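PDB 4ECN: leucine-rich repeat protein from Bacteroides thetaiotaomicron, which is of unknown function but, as an extracellular leucine-rich repeat protein, probably binds other proteins. Local coordinates for residues T679-E684 against T701-N706; N707-I712 against I733-N738; D759-C764 against G782-R787; R796-G801 against V821-T826; Q810-S815 against I831-D836. All blocks are in the same frame, centred on the assembly; numbering follows the deposited sequence.

Interaction 1: residues T679-E684 against T701-N706; sequences TLSYNE and TIILSN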
# COMPACT_ATOMS: atom_id res chain seq x y z
N THR A 679 -12.72 22.33 -17.03
CA THR A 679 -11.85 21.76 -18.05
C THR A 679 -12.71 21.18 -19.14
O THR A 679 -13.49 20.26 -18.90
CB THR A 679 -10.89 20.72 -17.48
OG1 THR A 679 -10.31 21.19 -16.26
CG2 THR A 679 -9.83 20.29 -18.50
N LEU A 680 -12.58 21.74 -20.34
CA LEU A 680 -13.34 21.33 -21.51
C LEU A 680 -12.42 21.11 -22.69
O LEU A 680 -12.86 21.17 -23.83
CB LEU A 680 -14.41 22.39 -21.83
CG LEU A 680 -15.60 22.48 -20.87
CD1 LEU A 680 -16.33 23.80 -21.05
CD2 LEU A 680 -16.53 21.30 -21.03
N SER A 681 -11.14 20.82 -22.42
CA SER A 681 -10.13 20.57 -23.46
C SER A 681 -10.37 19.19 -24.07
O SER A 681 -10.94 18.32 -23.39
CB SER A 681 -8.72 20.70 -22.90
OG SER A 681 -8.54 19.83 -21.81
N TYR A 682 -10.01 19.00 -25.37
CA TYR A 682 -10.21 17.77 -26.16
C TYR A 682 -11.68 17.44 -26.18
O TYR A 682 -12.15 16.55 -25.46
CB TYR A 682 -9.38 16.58 -25.68
CG TYR A 682 -7.89 16.82 -25.74
CD1 TYR A 682 -7.22 17.43 -24.68
CD2 TYR A 682 -7.15 16.44 -26.85
CE1 TYR A 682 -5.85 17.65 -24.73
CE2 TYR A 682 -5.77 16.64 -26.90
CZ TYR A 682 -5.12 17.23 -25.83
OH TYR A 682 -3.76 17.43 -25.85
N ASN A 683 -12.41 18.21 -26.98
CA ASN A 683 -13.84 18.05 -27.21
C ASN A 683 -14.13 18.44 -28.64
O ASN A 683 -13.23 18.32 -29.47
CB ASN A 683 -14.67 18.84 -26.19
CG ASN A 683 -14.92 18.05 -24.93
OD1 ASN A 683 -15.56 17.02 -24.97
ND2 ASN A 683 -14.42 18.48 -23.78
N GLU A 684 -15.35 18.81 -28.97
CA GLU A 684 -15.70 19.16 -30.34
C GLU A 684 -16.49 20.46 -30.34
O GLU A 684 -17.38 20.66 -31.18
CB GLU A 684 -16.48 18.01 -30.99
CG GLU A 684 -15.70 16.71 -31.11
CD GLU A 684 -16.47 15.56 -31.71
OE1 GLU A 684 -17.08 15.73 -32.78
OE2 GLU A 684 -16.43 14.46 -31.11
N THR A 701 -10.64 29.98 -14.10
CA THR A 701 -9.80 29.32 -15.10
C THR A 701 -10.72 28.53 -16.04
O THR A 701 -11.51 27.71 -15.55
CB THR A 701 -8.72 28.43 -14.45
OG1 THR A 701 -8.01 29.17 -13.46
CG2 THR A 701 -7.73 27.88 -15.44
N ILE A 702 -10.64 28.79 -17.37
CA ILE A 702 -11.45 28.06 -18.36
C ILE A 702 -10.47 27.38 -19.29
O ILE A 702 -9.66 28.06 -19.91
CB ILE A 702 -12.52 28.94 -19.10
CG1 ILE A 702 -13.50 28.10 -19.92
CG2 ILE A 702 -11.92 30.08 -19.96
CD1 ILE A 702 -14.51 27.46 -19.16
N ILE A 703 -10.50 26.03 -19.36
CA ILE A 703 -9.55 25.32 -20.22
C ILE A 703 -10.34 24.79 -21.42
O ILE A 703 -11.13 23.85 -21.28
CB ILE A 703 -8.73 24.22 -19.45
CG1 ILE A 703 -8.20 24.75 -18.10
CG2 ILE A 703 -7.58 23.71 -20.31
CD1 ILE A 703 -7.54 23.75 -17.24
N LEU A 704 -10.18 25.46 -22.58
CA LEU A 704 -10.87 25.13 -23.83
C LEU A 704 -9.90 24.76 -24.96
O LEU A 704 -10.26 24.91 -26.13
CB LEU A 704 -11.73 26.31 -24.28
CG LEU A 704 -13.02 26.54 -23.51
CD1 LEU A 704 -13.51 27.98 -23.69
CD2 LEU A 704 -14.08 25.50 -23.83
N SER A 705 -8.70 24.22 -24.61
CA SER A 705 -7.71 23.85 -25.61
C SER A 705 -8.16 22.59 -26.34
O SER A 705 -8.95 21.84 -25.80
CB SER A 705 -6.32 23.66 -24.99
OG SER A 705 -6.17 22.49 -24.20
N ASN A 706 -7.69 22.40 -27.58
CA ASN A 706 -7.97 21.24 -28.43
C ASN A 706 -9.47 21.12 -28.67
O ASN A 706 -10.13 20.19 -28.21
CB ASN A 706 -7.39 19.96 -27.87
CG ASN A 706 -5.89 20.01 -27.77
OD1 ASN A 706 -5.34 20.47 -26.75
ND2 ASN A 706 -5.21 19.52 -28.79
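The amide of N706 lies flat over one face of the Y682 ring, and this stack on the outer side contrasts with the close-packed backbone and leucine layer behind it. The two planes are only 9° apart, with N706 CG over the outer part of the ring and N706 CB 3.7 Å from the ring centroid in a CH-pi contact. A shared first torsion, CG anti to the carbonyl carbon, sends both side chains the same way, and near-equal chi2 values (87° and 88°) turn their planes flat against each other. The buried part begins at the parallel bridge between T679 and I703, where L680 N donates to I703 O at 2.7 Å. Past the strand ends Y682 N reaches S705 O at 3.1 Å and N683 N reaches N706 O at 3.3 Å. Inside, L680 CB lies 3.7 Å from L704 CD2, the two running side by side as matching leucines of neighbouring coils do in a leucine-rich repeat solenoid. N683 ND2 donates to L680 O at 3.1 Å and its OD1 accepts from I656 N. Strand 701-703 is flanked by strands 675-679 and 732-734, while L692 of helix 690-694 packs against L680 and I702.

Interaction 2: residues N707-I712 against I733-N738; sequences NLMTSI and IDLRFN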
# COMPACT_ATOMS: atom_id res chain seq x y z
N ASN A 707 -10.00 22.12 -29.39
CA ASN A 707 -11.40 22.23 -29.79
C ASN A 707 -11.46 22.77 -31.21
O ASN A 707 -10.40 22.91 -31.85
CB ASN A 707 -12.21 23.04 -28.80
CG ASN A 707 -12.65 22.18 -27.64
OD1 ASN A 707 -13.47 21.28 -27.79
ND2 ASN A 707 -12.09 22.41 -26.46
N LEU A 708 -12.68 22.99 -31.73
CA LEU A 708 -12.92 23.32 -33.13
C LEU A 708 -13.45 24.75 -33.38
O LEU A 708 -14.09 24.97 -34.42
CB LEU A 708 -13.95 22.31 -33.66
CG LEU A 708 -13.53 20.84 -33.61
CD1 LEU A 708 -14.71 19.94 -33.84
CD2 LEU A 708 -12.41 20.53 -34.58
N MSE A 709 -13.15 25.71 -32.50
CA MSE A 709 -13.61 27.09 -32.64
C MSE A 709 -12.82 27.84 -33.70
O MSE A 709 -11.60 27.73 -33.73
CB MSE A 709 -13.50 27.81 -31.29
CG MSE A 709 -14.54 27.34 -30.28
SE MSE A 709 -14.25 28.14 -28.54
CE MSE A 709 -13.29 26.69 -27.73
N THR A 710 -13.50 28.60 -34.56
CA THR A 710 -12.83 29.37 -35.62
C THR A 710 -12.85 30.90 -35.32
O THR A 710 -12.18 31.69 -36.02
CB THR A 710 -13.48 29.10 -36.97
OG1 THR A 710 -14.85 29.53 -36.93
CG2 THR A 710 -13.35 27.65 -37.40
N SER A 711 -13.61 31.30 -34.28
CA SER A 711 -13.74 32.68 -33.83
C SER A 711 -14.52 32.74 -32.55
O SER A 711 -15.34 31.86 -32.29
CB SER A 711 -14.43 33.55 -34.88
OG SER A 711 -15.77 33.14 -35.10
N ILE A 712 -14.29 33.79 -31.77
CA ILE A 712 -15.03 34.09 -30.54
C ILE A 712 -15.60 35.49 -30.76
O ILE A 712 -14.94 36.49 -30.44
CB ILE A 712 -14.22 33.91 -29.23
CG1 ILE A 712 -13.52 32.51 -29.17
CG2 ILE A 712 -15.15 34.13 -28.03
CD1 ILE A 712 -12.83 32.11 -27.86
N ILE A 733 -7.21 31.82 -19.37
CA ILE A 733 -7.93 31.30 -20.55
C ILE A 733 -6.95 30.48 -21.42
O ILE A 733 -5.98 31.05 -21.95
CB ILE A 733 -8.62 32.43 -21.38
CG1 ILE A 733 -9.47 33.38 -20.52
CG2 ILE A 733 -9.45 31.82 -22.47
CD1 ILE A 733 -9.97 34.62 -21.27
N ASP A 734 -7.20 29.16 -21.59
CA ASP A 734 -6.36 28.30 -22.45
C ASP A 734 -7.16 27.94 -23.72
O ASP A 734 -8.13 27.18 -23.68
CB ASP A 734 -5.87 27.04 -21.71
CG ASP A 734 -4.78 26.25 -22.43
OD1 ASP A 734 -4.38 26.67 -23.54
OD2 ASP A 734 -4.36 25.20 -21.91
N LEU A 735 -6.79 28.55 -24.84
CA LEU A 735 -7.50 28.38 -26.10
C LEU A 735 -6.60 27.82 -27.17
O LEU A 735 -6.98 27.84 -28.33
CB LEU A 735 -8.12 29.71 -26.56
CG LEU A 735 -9.44 30.10 -25.85
CD1 LEU A 735 -9.72 31.54 -26.03
CD2 LEU A 735 -10.61 29.29 -26.39
N ARG A 736 -5.47 27.20 -26.78
CA ARG A 736 -4.55 26.54 -27.72
C ARG A 736 -5.19 25.44 -28.50
O ARG A 736 -6.09 24.78 -27.98
CB ARG A 736 -3.37 25.91 -27.00
CG ARG A 736 -2.31 26.83 -26.46
CD ARG A 736 -1.31 25.97 -25.77
NE ARG A 736 -1.98 25.13 -24.77
CZ ARG A 736 -1.64 23.88 -24.51
NH1 ARG A 736 -0.64 23.30 -25.17
NH2 ARG A 736 -2.30 23.19 -23.58
N PHE A 737 -4.70 25.18 -29.72
CA PHE A 737 -5.16 24.11 -30.59
C PHE A 737 -6.65 24.24 -30.89
O PHE A 737 -7.45 23.37 -30.58
CB PHE A 737 -4.84 22.71 -30.01
CG PHE A 737 -3.36 22.49 -29.88
CD1 PHE A 737 -2.59 22.13 -30.98
CD2 PHE A 737 -2.72 22.66 -28.66
CE1 PHE A 737 -1.21 21.94 -30.87
CE2 PHE A 737 -1.34 22.45 -28.54
CZ PHE A 737 -0.60 22.10 -29.65
N ASN A 738 -7.00 25.35 -31.51
CA ASN A 738 -8.31 25.64 -32.07
C ASN A 738 -8.06 26.10 -33.49
O ASN A 738 -6.97 25.85 -34.03
CB ASN A 738 -9.11 26.65 -31.23
CG ASN A 738 -9.78 26.05 -30.03
OD1 ASN A 738 -10.96 25.71 -30.07
ND2 ASN A 738 -9.04 25.90 -28.94
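N738 reaches across to the turn at N707 and M709 as part of the asparagine ladder of a leucine-rich repeat solenoid, in which buried asparagines of successive coils bond to neighbouring backbone. Its side chain lies alongside that of M709, a selenomethionine, both pointing the same way. N738 OD1 accepts from M709 N at 3.3 Å, in the carbonyl plane and on a lone pair, with an N-H...O angle of 158°. The same oxygen sits 3.2 Å from N707 CB and 3.4 Å from the terminal methyl M709 CE, packed against carbon on these sides. The other end of the amide faces its own coil: N738 ND2 donates to L735 O at 2.9 Å from above the carbonyl plane, and it also serves L704 O of the preceding coil. N707 holds the equivalent place one coil earlier, its ND2 bonded to L680 O and L704 O, while its backbone N donates to F737 O at 3.1 Å. Deeper in the core, I712 and L735 meet tip to tip. M709 crosses L735 at about a right angle, its chain bent at chi3 (-97°) to bring the methyl round toward the leucine. L735 thus offers both branches to the other segment: CD2 lies 4.0 Å from M709 CE, and CD1 lies 3.7 Å from I712 CD1.

Interaction 3: residues D759-C764 against G782-R787; sequences DVSYNC and GIRHQR
Two successive coils of the leucine-rich repeat solenoid meet where strands 757-759 and 780-782 run out into their turns, and Q786 occupies the place that N763 holds in the coil before. Both amides converge on V760 O from opposite faces of its plane, N763 ND2 at 2.9 Å and Q786 NE2 at 3.2 Å. Bent at chi2 (-57°), the longer glutamine also brings OE1 to 3.3 Å from N763 CB, and this oxygen accepts from F765 N. On the sheet side, D759 OD1 takes S761 N in an Asx turn and S761 OG on its syn lone pair. Since that hydroxyl gives its proton to D759, S761 OG can accept from R784 N at 2.8 Å, carrying the link to the next coil. Towards the surface the Y762 and H785 rings form an offset stack, centroids 4.5 Å apart and planes at 17°, with H785 CB over the centre of the tyrosine ring. The R787 guanidinium covers the other face of the imidazole, NH2 over its centre, while its NH1 is bonded to S815 O. The nearby R787 cation would probably disfavour a proton on the imidazole, whereas the tyrosine face would tend to favour it.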
# COMPACT_ATOMS: atom_id res chain seq x y z
N ASP A 759 -3.43 31.92 -23.48
CA ASP A 759 -2.65 31.22 -24.50
C ASP A 759 -3.54 30.88 -25.70
O ASP A 759 -4.51 30.12 -25.57
CB ASP A 759 -1.99 29.95 -23.92
CG ASP A 759 -0.77 29.45 -24.68
OD1 ASP A 759 -0.63 29.80 -25.88
OD2 ASP A 759 0.01 28.68 -24.10
N VAL A 760 -3.22 31.49 -26.86
CA VAL A 760 -3.92 31.26 -28.12
C VAL A 760 -2.95 30.63 -29.13
O VAL A 760 -3.16 30.76 -30.35
CB VAL A 760 -4.63 32.52 -28.71
CG1 VAL A 760 -5.93 32.79 -27.99
CG2 VAL A 760 -3.73 33.75 -28.71
N SER A 761 -1.91 29.90 -28.63
CA SER A 761 -0.94 29.22 -29.48
C SER A 761 -1.61 28.12 -30.28
O SER A 761 -2.56 27.50 -29.79
CB SER A 761 0.20 28.63 -28.66
OG SER A 761 0.93 29.68 -28.05
N TYR A 762 -1.12 27.88 -31.52
CA TYR A 762 -1.64 26.86 -32.45
C TYR A 762 -3.09 27.20 -32.77
O TYR A 762 -4.03 26.58 -32.27
CB TYR A 762 -1.49 25.44 -31.87
CG TYR A 762 -0.05 25.03 -31.65
CD1 TYR A 762 0.61 25.33 -30.46
CD2 TYR A 762 0.64 24.29 -32.61
CE1 TYR A 762 1.93 24.94 -30.24
CE2 TYR A 762 1.96 23.89 -32.40
CZ TYR A 762 2.61 24.24 -31.22
OH TYR A 762 3.92 23.85 -31.03
N ASN A 763 -3.26 28.29 -33.53
CA ASN A 763 -4.53 28.82 -33.98
C ASN A 763 -4.31 29.38 -35.37
O ASN A 763 -3.27 29.09 -35.98
CB ASN A 763 -5.11 29.85 -32.99
CG ASN A 763 -6.01 29.20 -31.95
OD1 ASN A 763 -7.11 28.78 -32.23
ND2 ASN A 763 -5.55 29.13 -30.71
N CYS A 764 -5.28 30.16 -35.88
CA CYS A 764 -5.19 30.68 -37.23
C CYS A 764 -5.28 32.21 -37.24
O CYS A 764 -6.02 32.77 -38.05
CB CYS A 764 -6.28 30.06 -38.10
SG CYS A 764 -6.36 28.25 -37.98
N GLY A 782 0.48 34.13 -24.86
CA GLY A 782 1.07 33.23 -25.86
C GLY A 782 0.26 33.15 -27.14
O GLY A 782 -0.97 33.02 -27.10
N ILE A 783 0.94 33.26 -28.28
CA ILE A 783 0.37 33.20 -29.62
C ILE A 783 1.43 32.52 -30.52
O ILE A 783 1.74 32.98 -31.61
CB ILE A 783 -0.09 34.62 -30.09
CG1 ILE A 783 -0.87 34.56 -31.44
CG2 ILE A 783 1.07 35.63 -30.13
CD1 ILE A 783 -1.61 35.76 -31.81
N ARG A 784 1.99 31.41 -30.05
CA ARG A 784 2.98 30.66 -30.82
C ARG A 784 2.35 29.90 -31.99
O ARG A 784 1.18 29.55 -31.92
CB ARG A 784 3.67 29.64 -29.90
CG ARG A 784 4.95 30.13 -29.23
CD ARG A 784 5.73 28.99 -28.57
NE ARG A 784 5.91 27.84 -29.48
CZ ARG A 784 6.99 27.62 -30.23
NH1 ARG A 784 8.03 28.44 -30.18
NH2 ARG A 784 7.03 26.56 -31.03
N HIS A 785 3.14 29.62 -33.03
CA HIS A 785 2.80 28.71 -34.14
C HIS A 785 1.40 28.92 -34.80
O HIS A 785 0.57 28.00 -34.82
CB HIS A 785 2.84 27.28 -33.55
CG HIS A 785 3.21 26.22 -34.52
ND1 HIS A 785 2.30 25.73 -35.43
CD2 HIS A 785 4.36 25.52 -34.63
CE1 HIS A 785 2.94 24.80 -36.11
NE2 HIS A 785 4.18 24.63 -35.67
N GLN A 786 1.16 30.09 -35.39
CA GLN A 786 -0.10 30.37 -36.10
C GLN A 786 0.00 29.86 -37.52
O GLN A 786 0.96 30.18 -38.24
CB GLN A 786 -0.44 31.87 -36.10
CG GLN A 786 -0.54 32.52 -34.74
CD GLN A 786 -1.55 31.83 -33.88
OE1 GLN A 786 -2.72 31.75 -34.21
NE2 GLN A 786 -1.10 31.30 -32.76
N ARG A 787 -0.97 29.04 -37.93
CA ARG A 787 -0.98 28.48 -39.28
C ARG A 787 -2.35 28.49 -39.84
O ARG A 787 -3.32 28.46 -39.08
CB ARG A 787 -0.46 27.02 -39.30
CG ARG A 787 0.93 26.75 -38.75
CD ARG A 787 2.04 27.30 -39.61
NE ARG A 787 3.33 26.93 -39.02
CZ ARG A 787 4.00 27.69 -38.16
NH1 ARG A 787 3.53 28.88 -37.81
NH2 ARG A 787 5.15 27.26 -37.65

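Interaction 4: residues R796-G801 against V821-T826; sequences RQWPTG and VDEKLT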
# COMPACT_ATOMS: atom_id res chain seq x y z
N ARG A 796 2.74 37.61 -39.34
CA ARG A 796 3.93 38.39 -39.71
C ARG A 796 4.10 39.71 -38.94
O ARG A 796 5.21 40.26 -38.91
CB ARG A 796 3.90 38.75 -41.21
CG ARG A 796 3.95 37.59 -42.17
CD ARG A 796 4.43 38.11 -43.51
NE ARG A 796 3.41 38.17 -44.56
CZ ARG A 796 3.08 37.16 -45.36
NH1 ARG A 796 3.63 35.96 -45.19
NH2 ARG A 796 2.16 37.32 -46.31
N GLN A 797 3.01 40.29 -38.43
CA GLN A 797 3.18 41.61 -37.83
C GLN A 797 3.32 41.51 -36.30
O GLN A 797 2.55 40.82 -35.63
CB GLN A 797 2.01 42.56 -38.22
CG GLN A 797 2.13 44.01 -37.72
CD GLN A 797 3.46 44.69 -38.01
OE1 GLN A 797 4.06 44.53 -39.07
NE2 GLN A 797 3.93 45.48 -37.06
N TRP A 798 4.34 42.20 -35.77
CA TRP A 798 4.62 42.30 -34.35
C TRP A 798 3.55 43.17 -33.71
O TRP A 798 3.14 44.13 -34.36
CB TRP A 798 6.03 42.87 -34.18
CG TRP A 798 6.37 43.33 -32.80
CD1 TRP A 798 6.24 44.59 -32.30
CD2 TRP A 798 6.93 42.54 -31.74
NE1 TRP A 798 6.65 44.63 -30.99
CE2 TRP A 798 7.08 43.38 -30.62
CE3 TRP A 798 7.29 41.18 -31.62
CZ2 TRP A 798 7.60 42.92 -29.40
CZ3 TRP A 798 7.83 40.74 -30.41
CH2 TRP A 798 7.97 41.60 -29.32
N PRO A 799 3.07 42.88 -32.47
CA PRO A 799 2.02 43.72 -31.86
C PRO A 799 2.60 45.01 -31.27
O PRO A 799 2.80 45.12 -30.06
CB PRO A 799 1.43 42.81 -30.78
CG PRO A 799 2.55 41.95 -30.39
CD PRO A 799 3.42 41.75 -31.58
N THR A 800 2.83 46.01 -32.14
CA THR A 800 3.42 47.30 -31.79
C THR A 800 2.56 47.99 -30.71
O THR A 800 1.37 48.20 -30.91
CB THR A 800 3.57 48.16 -33.06
OG1 THR A 800 4.22 47.41 -34.09
CG2 THR A 800 4.34 49.43 -32.81
N GLY A 801 3.21 48.28 -29.57
CA GLY A 801 2.63 48.89 -28.38
C GLY A 801 2.61 47.95 -27.19
O GLY A 801 2.34 48.39 -26.07
N VAL A 821 10.65 44.59 -36.13
CA VAL A 821 10.18 45.02 -34.81
C VAL A 821 10.87 46.36 -34.48
O VAL A 821 12.09 46.41 -34.28
CB VAL A 821 10.45 43.95 -33.73
CG1 VAL A 821 9.98 44.44 -32.37
CG2 VAL A 821 9.81 42.62 -34.09
N ASP A 822 10.08 47.45 -34.46
CA ASP A 822 10.60 48.79 -34.19
C ASP A 822 10.52 49.16 -32.70
O ASP A 822 11.23 50.09 -32.29
CB ASP A 822 9.86 49.85 -35.04
CG ASP A 822 10.25 49.86 -36.51
OD1 ASP A 822 11.45 49.61 -36.82
OD2 ASP A 822 9.37 50.16 -37.35
N GLU A 823 9.72 48.43 -31.89
CA GLU A 823 9.64 48.70 -30.45
C GLU A 823 10.96 48.45 -29.73
O GLU A 823 11.66 47.46 -30.00
CB GLU A 823 8.58 47.83 -29.76
CG GLU A 823 7.15 48.16 -30.10
CD GLU A 823 6.20 47.59 -29.08
OE1 GLU A 823 6.00 48.23 -28.03
OE2 GLU A 823 5.63 46.51 -29.34
N LYS A 824 11.28 49.34 -28.78
CA LYS A 824 12.41 49.22 -27.87
C LYS A 824 11.93 48.29 -26.75
O LYS A 824 10.91 48.56 -26.11
CB LYS A 824 12.85 50.62 -27.38
CG LYS A 824 14.07 50.66 -26.46
CD LYS A 824 14.31 52.07 -25.87
CE LYS A 824 15.54 52.12 -24.98
NZ LYS A 824 15.70 53.42 -24.27
N LEU A 825 12.59 47.13 -26.60
CA LEU A 825 12.18 46.15 -25.59
C LEU A 825 12.38 46.69 -24.21
O LEU A 825 13.34 47.43 -23.96
CB LEU A 825 12.92 44.80 -25.72
CG LEU A 825 12.68 43.99 -26.97
CD1 LEU A 825 13.55 42.75 -26.96
CD2 LEU A 825 11.21 43.61 -27.14
N THR A 826 11.46 46.34 -23.32
CA THR A 826 11.52 46.81 -21.95
C THR A 826 12.16 45.72 -21.10
O THR A 826 12.03 44.53 -21.43
CB THR A 826 10.12 47.21 -21.44
OG1 THR A 826 9.21 46.10 -21.48
CG2 THR A 826 9.56 48.42 -22.17
O HOH W 1 7.53 47.68 -33.89
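Neighbouring coils run here without pairing their backbones, W798 and V821 having CA atoms 6.2 Å apart, and P799 is the centre of an inverse gamma turn that carries the chain on towards G801. W798 makes the link. Its first torsion, CG anti to the backbone N (chi1 166°), places the indole between P799 CD on one face and V821 on the opposite one. V821 CG1 stands 3.5 Å from the centroid of the five-membered ring, only 7° off its normal, as a CH-pi contact, while CG2 rests 3.7 Å from W798 CD2. The ring edge is held by E823, whose chain is extended beyond CG and meets the indole at about a right angle. W798 NE1 donates to E823 OE2 at 2.7 Å, reaching it on the anti side, 21° out of the carboxylate plane. G801 N adds a weak bond to the same oxygen at 3.0 Å, and E823 OE1 is bonded to T803 OG1. At the exposed margin a water accepts from D822 N at 2.6 Å and makes a weak bond with T800 OG1. Such irregular loop segments, with a large apolar side chain facing inward, form the convex side of leucine-rich repeat solenoids, opposite their parallel sheet.

Interaction 5: residues Q810-S815 against I831-D836; sequences QLQIGS and ILDIAD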
# COMPACT_ATOMS: atom_id res chain seq x y z
N GLN A 810 5.83 37.61 -19.59
CA GLN A 810 6.15 36.63 -20.62
C GLN A 810 5.28 36.80 -21.88
O GLN A 810 4.06 36.97 -21.80
CB GLN A 810 5.97 35.22 -20.06
CG GLN A 810 6.55 34.14 -20.97
CD GLN A 810 6.71 32.79 -20.34
OE1 GLN A 810 6.40 32.57 -19.17
NE2 GLN A 810 7.18 31.84 -21.12
N LEU A 811 5.94 36.71 -23.03
CA LEU A 811 5.35 36.72 -24.36
C LEU A 811 5.94 35.59 -25.18
O LEU A 811 7.16 35.41 -25.20
CB LEU A 811 5.57 38.06 -25.06
CG LEU A 811 5.07 38.16 -26.51
CD1 LEU A 811 3.56 37.94 -26.60
CD2 LEU A 811 5.42 39.50 -27.11
N GLN A 812 5.07 34.83 -25.87
CA GLN A 812 5.49 33.75 -26.76
C GLN A 812 4.90 34.03 -28.13
O GLN A 812 3.68 33.97 -28.31
CB GLN A 812 5.10 32.37 -26.25
CG GLN A 812 5.90 31.96 -25.03
CD GLN A 812 5.57 30.58 -24.54
OE1 GLN A 812 4.49 30.04 -24.78
NE2 GLN A 812 6.49 30.01 -23.79
N ILE A 813 5.79 34.41 -29.07
CA ILE A 813 5.45 34.74 -30.45
C ILE A 813 6.35 33.90 -31.39
O ILE A 813 6.39 34.14 -32.60
CB ILE A 813 5.58 36.28 -30.66
CG1 ILE A 813 4.85 36.74 -31.93
CG2 ILE A 813 7.03 36.78 -30.53
CD1 ILE A 813 4.50 38.16 -31.96
N GLY A 814 7.00 32.89 -30.82
CA GLY A 814 7.87 32.00 -31.57
C GLY A 814 7.12 31.13 -32.56
O GLY A 814 5.91 30.90 -32.41
N SER A 815 7.85 30.65 -33.58
CA SER A 815 7.38 29.76 -34.67
C SER A 815 6.27 30.42 -35.48
O SER A 815 5.26 29.80 -35.77
CB SER A 815 6.94 28.40 -34.12
OG SER A 815 6.82 27.44 -35.16
N ILE A 831 10.74 37.75 -20.23
CA ILE A 831 10.70 36.37 -20.77
C ILE A 831 10.13 36.45 -22.18
O ILE A 831 8.91 36.50 -22.33
CB ILE A 831 9.94 35.33 -19.92
CG1 ILE A 831 10.28 35.44 -18.43
CG2 ILE A 831 10.22 33.92 -20.46
CD1 ILE A 831 9.40 34.67 -17.54
N LEU A 832 11.00 36.48 -23.22
CA LEU A 832 10.52 36.66 -24.59
C LEU A 832 10.97 35.53 -25.51
O LEU A 832 12.17 35.29 -25.64
CB LEU A 832 11.04 38.00 -25.15
CG LEU A 832 10.52 38.44 -26.52
CD1 LEU A 832 9.07 38.82 -26.46
CD2 LEU A 832 11.30 39.63 -27.03
N ASP A 833 9.99 34.88 -26.19
CA ASP A 833 10.25 33.81 -27.16
C ASP A 833 10.00 34.33 -28.56
O ASP A 833 8.85 34.56 -28.96
CB ASP A 833 9.40 32.55 -26.87
CG ASP A 833 9.31 31.52 -28.00
OD1 ASP A 833 10.34 31.25 -28.66
OD2 ASP A 833 8.21 30.94 -28.18
N ILE A 834 11.08 34.55 -29.30
CA ILE A 834 11.00 35.03 -30.67
C ILE A 834 11.68 34.02 -31.61
O ILE A 834 11.84 34.31 -32.80
CB ILE A 834 11.58 36.45 -30.82
CG1 ILE A 834 13.07 36.53 -30.43
CG2 ILE A 834 10.71 37.47 -30.08
CD1 ILE A 834 13.78 37.78 -31.01
N ALA A 835 12.02 32.81 -31.09
CA ALA A 835 12.66 31.75 -31.87
C ALA A 835 11.73 31.20 -32.94
O ALA A 835 10.51 31.22 -32.79
CB ALA A 835 13.12 30.64 -30.97
N ASP A 836 12.33 30.74 -34.04
CA ASP A 836 11.69 30.14 -35.19
C ASP A 836 10.85 31.22 -35.94
O ASP A 836 9.74 30.93 -36.40
CB ASP A 836 10.84 28.92 -34.75
CG ASP A 836 10.43 27.95 -35.85
OD1 ASP A 836 10.73 28.24 -37.05
OD2 ASP A 836 9.81 26.90 -35.52
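S815 N donates to A835 O at 2.8 Å, the shortest polar bond between two parallel coils that stay paired well beyond their strands. Strands 810-812 and 831-833 run in the same direction with axes 4.9 Å apart and 4° from parallel, joined by L811 N to I831 O at 3.1 Å and D833 N to L811 O at 3.0 Å. I813 N then bonds D833 O as the strands end. At the far end S815 OG, anti to the backbone N (chi1 -165°), donates to D836 OD2 at 3.1 Å from above the carboxylate plane; D836 OD1 is engaged by R793 in a salt bridge. On the sheet face bearing Q810, Q812, I831 and D833, the extended Q810 chain passes obliquely over I831, its CD 3.7 Å from I831 CG2, and its OE1 accepts from R410. D833 turns its carboxylate alongside G814, OD2 3.6 Å from G814 CA, and forms a salt bridge with R784, two coils back. On the face of L811 and L832 the two leucines lie side by side, L811 CD2 3.8 Å from L832 CD1; past the strand ends I813 CG2 touches I834 CG2. In the sheet, strand 780-782 lies beyond 810-812 and strand 857-859 beyond 831-833, while L403 of helix 402-409 packs on Q810 and Q812.

Interactions 1, 2, 3 and 5 follow one another along the solenoid, each joining parts of neighbouring coils. Interactions 1 and 2 have centres about 8 Å apart and share strand pairing, L704 N lying 2.9 Å from D734 O. Interactions 2 and 3 have centres about 9 Å apart, with L735 N 2.9 Å from D759 O; those of 3 and 5 are about 11 Å apart, and I783 N approaches Q812 O at 2.8 Å. N706 touches F737, whose ring stacks on Y762, so one row of side chains runs across interactions 1 to 3. Interaction 4 alternates along the chain with interaction 5: W798 packs its ring against L811 and I813, and L825 meets L832, filling the core between sheet and convex loops.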